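Local coordinates for protein Hia (Haemophilus influenzae, PDB 1S7M) that forms a trimeric autotransporter adhesin of the outer membrane, here a binding-domain fragment that probably recognises host cells, at residues T19-N24 / A31-V36. Sequence-based numbering, arbitrary orientation.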
loop_
_atom_site.group_PDB
_atom_site.type_symbol
_atom_site.label_atom_id
_atom_site.label_comp_id
_atom_site.label_asym_id
_atom_site.label_seq_id
_atom_site.Cartn_x
_atom_site.Cartn_y
_atom_site.Cartn_z
ATOM N N THR A 19 -4.168 -28.956 -9.964
ATOM C CA THR A 19 -3.129 -28.264 -10.728
ATOM C C THR A 19 -3.447 -28.231 -12.237
ATOM O O THR A 19 -3.799 -29.258 -12.828
ATOM C CB THR A 19 -1.751 -28.939 -10.560
ATOM O OG1 THR A 19 -1.418 -29.031 -9.173
ATOM C CG2 THR A 19 -0.685 -28.132 -11.247
ATOM N N ILE A 20 -3.331 -27.052 -12.846
ATOM C CA ILE A 20 -3.557 -26.883 -14.277
ATOM C C ILE A 20 -2.209 -26.544 -14.893
ATOM O O ILE A 20 -1.566 -25.567 -14.505
ATOM C CB ILE A 20 -4.506 -25.696 -14.634
ATOM C CG1 ILE A 20 -5.957 -25.988 -14.247
ATOM C CG2 ILE A 20 -4.490 -25.465 -16.134
ATOM C CD1 ILE A 20 -6.292 -25.817 -12.791
ATOM N N THR A 21 -1.772 -27.356 -15.843
ATOM C CA THR A 21 -0.516 -27.108 -16.526
ATOM C C THR A 21 -0.882 -26.582 -17.912
ATOM O O THR A 21 -1.547 -27.263 -18.684
ATOM C CB THR A 21 0.302 -28.395 -16.664
ATOM O OG1 THR A 21 0.470 -28.992 -15.375
ATOM C CG2 THR A 21 1.658 -28.096 -17.267
ATOM N N PRO A 22 -0.471 -25.349 -18.233
ATOM C CA PRO A 22 -0.765 -24.734 -19.533
ATOM C C PRO A 22 -0.207 -25.570 -20.681
ATOM O O PRO A 22 0.627 -26.454 -20.469
ATOM C CB PRO A 22 -0.076 -23.378 -19.440
ATOM C CG PRO A 22 -0.046 -23.099 -17.990
ATOM C CD PRO A 22 0.321 -24.435 -17.398
ATOM N N ALA A 23 -0.655 -25.280 -21.896
ATOM C CA ALA A 23 -0.180 -26.024 -23.057
ATOM C C ALA A 23 1.326 -25.897 -23.222
ATOM O O ALA A 23 1.925 -26.642 -23.989
ATOM C CB ALA A 23 -0.883 -25.541 -24.325
ATOM N N ASN A 24 1.940 -24.972 -22.487
ATOM C CA ASN A 24 3.378 -24.749 -22.590
ATOM C C ASN A 24 4.261 -25.320 -21.469
ATOM O O ASN A 24 5.403 -24.897 -21.312
ATOM C CB ASN A 24 3.645 -23.258 -22.743
ATOM N N ALA A 31 6.102 -22.792 -11.700
ATOM C CA ALA A 31 5.764 -21.378 -11.820
ATOM C C ALA A 31 4.674 -21.052 -12.827
ATOM O O ALA A 31 3.897 -20.124 -12.602
ATOM C CB ALA A 31 7.014 -20.572 -12.142
ATOM N N ASN A 32 4.625 -21.787 -13.938
ATOM C CA ASN A 32 3.604 -21.540 -14.951
ATOM C C ASN A 32 2.304 -22.216 -14.591
ATOM O O ASN A 32 1.274 -21.969 -15.203
ATOM C CB ASN A 32 4.044 -22.044 -16.316
ATOM C CG ASN A 32 4.875 -21.039 -17.060
ATOM O OD1 ASN A 32 4.555 -19.849 -17.090
ATOM N ND2 ASN A 32 5.947 -21.509 -17.682
ATOM N N THR A 33 2.367 -23.080 -13.591
ATOM C CA THR A 33 1.209 -23.814 -13.128
ATOM C C THR A 33 0.175 -22.940 -12.435
ATOM O O THR A 33 0.509 -21.974 -11.758
ATOM C CB THR A 33 1.650 -24.918 -12.148
ATOM O OG1 THR A 33 2.101 -26.063 -12.881
ATOM C CG2 THR A 33 0.513 -25.304 -11.232
ATOM N N ILE A 34 -1.091 -23.275 -12.624
ATOM C CA ILE A 34 -2.168 -22.568 -11.956
ATOM C C ILE A 34 -2.679 -23.634 -10.989
ATOM O O ILE A 34 -3.094 -24.726 -11.411
ATOM C CB ILE A 34 -3.302 -22.193 -12.910
ATOM C CG1 ILE A 34 -2.728 -21.627 -14.217
ATOM C CG2 ILE A 34 -4.246 -21.205 -12.214
ATOM C CD1 ILE A 34 -2.049 -20.334 -14.077
ATOM N N SER A 35 -2.661 -23.343 -9.695
ATOM C CA SER A 35 -3.089 -24.363 -8.755
ATOM C C SER A 35 -3.656 -23.897 -7.443
ATOM O O SER A 35 -3.346 -22.808 -6.976
ATOM C CB SER A 35 -1.921 -25.289 -8.449
ATOM O OG SER A 35 -0.922 -24.592 -7.730
ATOM N N VAL A 36 -4.493 -24.765 -6.877
ATOM C CA VAL A 36 -5.125 -24.586 -5.582
ATOM C C VAL A 36 -4.846 -25.900 -4.851
ATOM O O VAL A 36 -5.519 -26.912 -5.077
ATOM C CB VAL A 36 -6.640 -24.381 -5.692
ATOM C CG1 VAL A 36 -7.258 -24.384 -4.309
ATOM C CG2 VAL A 36 -6.938 -23.047 -6.358
#
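I20 and I34 face each other as the hydrogen-bonded pair of an antiparallel β-hairpin. The hairpin joins strands 17-21 and 34-37, the two inner strands of a four-stranded sheet within this chain. Two backbone hydrogen bonds grip the pair. I20 N gives its hydrogen to I34 O at 2.7 Å, nearly straight at 164°. I34 N returns one to I20 O at 3.0 Å. T33 CA adds a longer CH···O contact to the same I20 O at 3.6 Å.

On one face of the sheet the two isoleucines meet at their β carbons, with I20 CB 4.1 Å from I34 CB. In I20, chi1 of -71° sets CG1 beside the backbone N. Its chi2 near 79° then swings CD1 to within 3.6 Å of I34 O. The opposite face carries T19 and S35, a non-hydrogen-bonded pair. Here T19 OG1 rests against S35 CB at 3.8 Å.

Beyond the strand, P22 brings its ring to the backbone of N32, with CG 3.3 Å from N32 O. This contact lies at the base of the loop that links the two strands.

Strand 10-14 flanks 17-21, and strand 40-43 flanks 34-37, where S42 OG makes a hydrogen bond with T33 O. A second subunit of the homotrimer packs against the isoleucine face: I20 touches G17 and I34 touches T37, both of that subunit. T33 OG1 is buried here and has no polar partner in the model; the hydroxyl T21 OG1 stays 4.2 Å from T33 OG1.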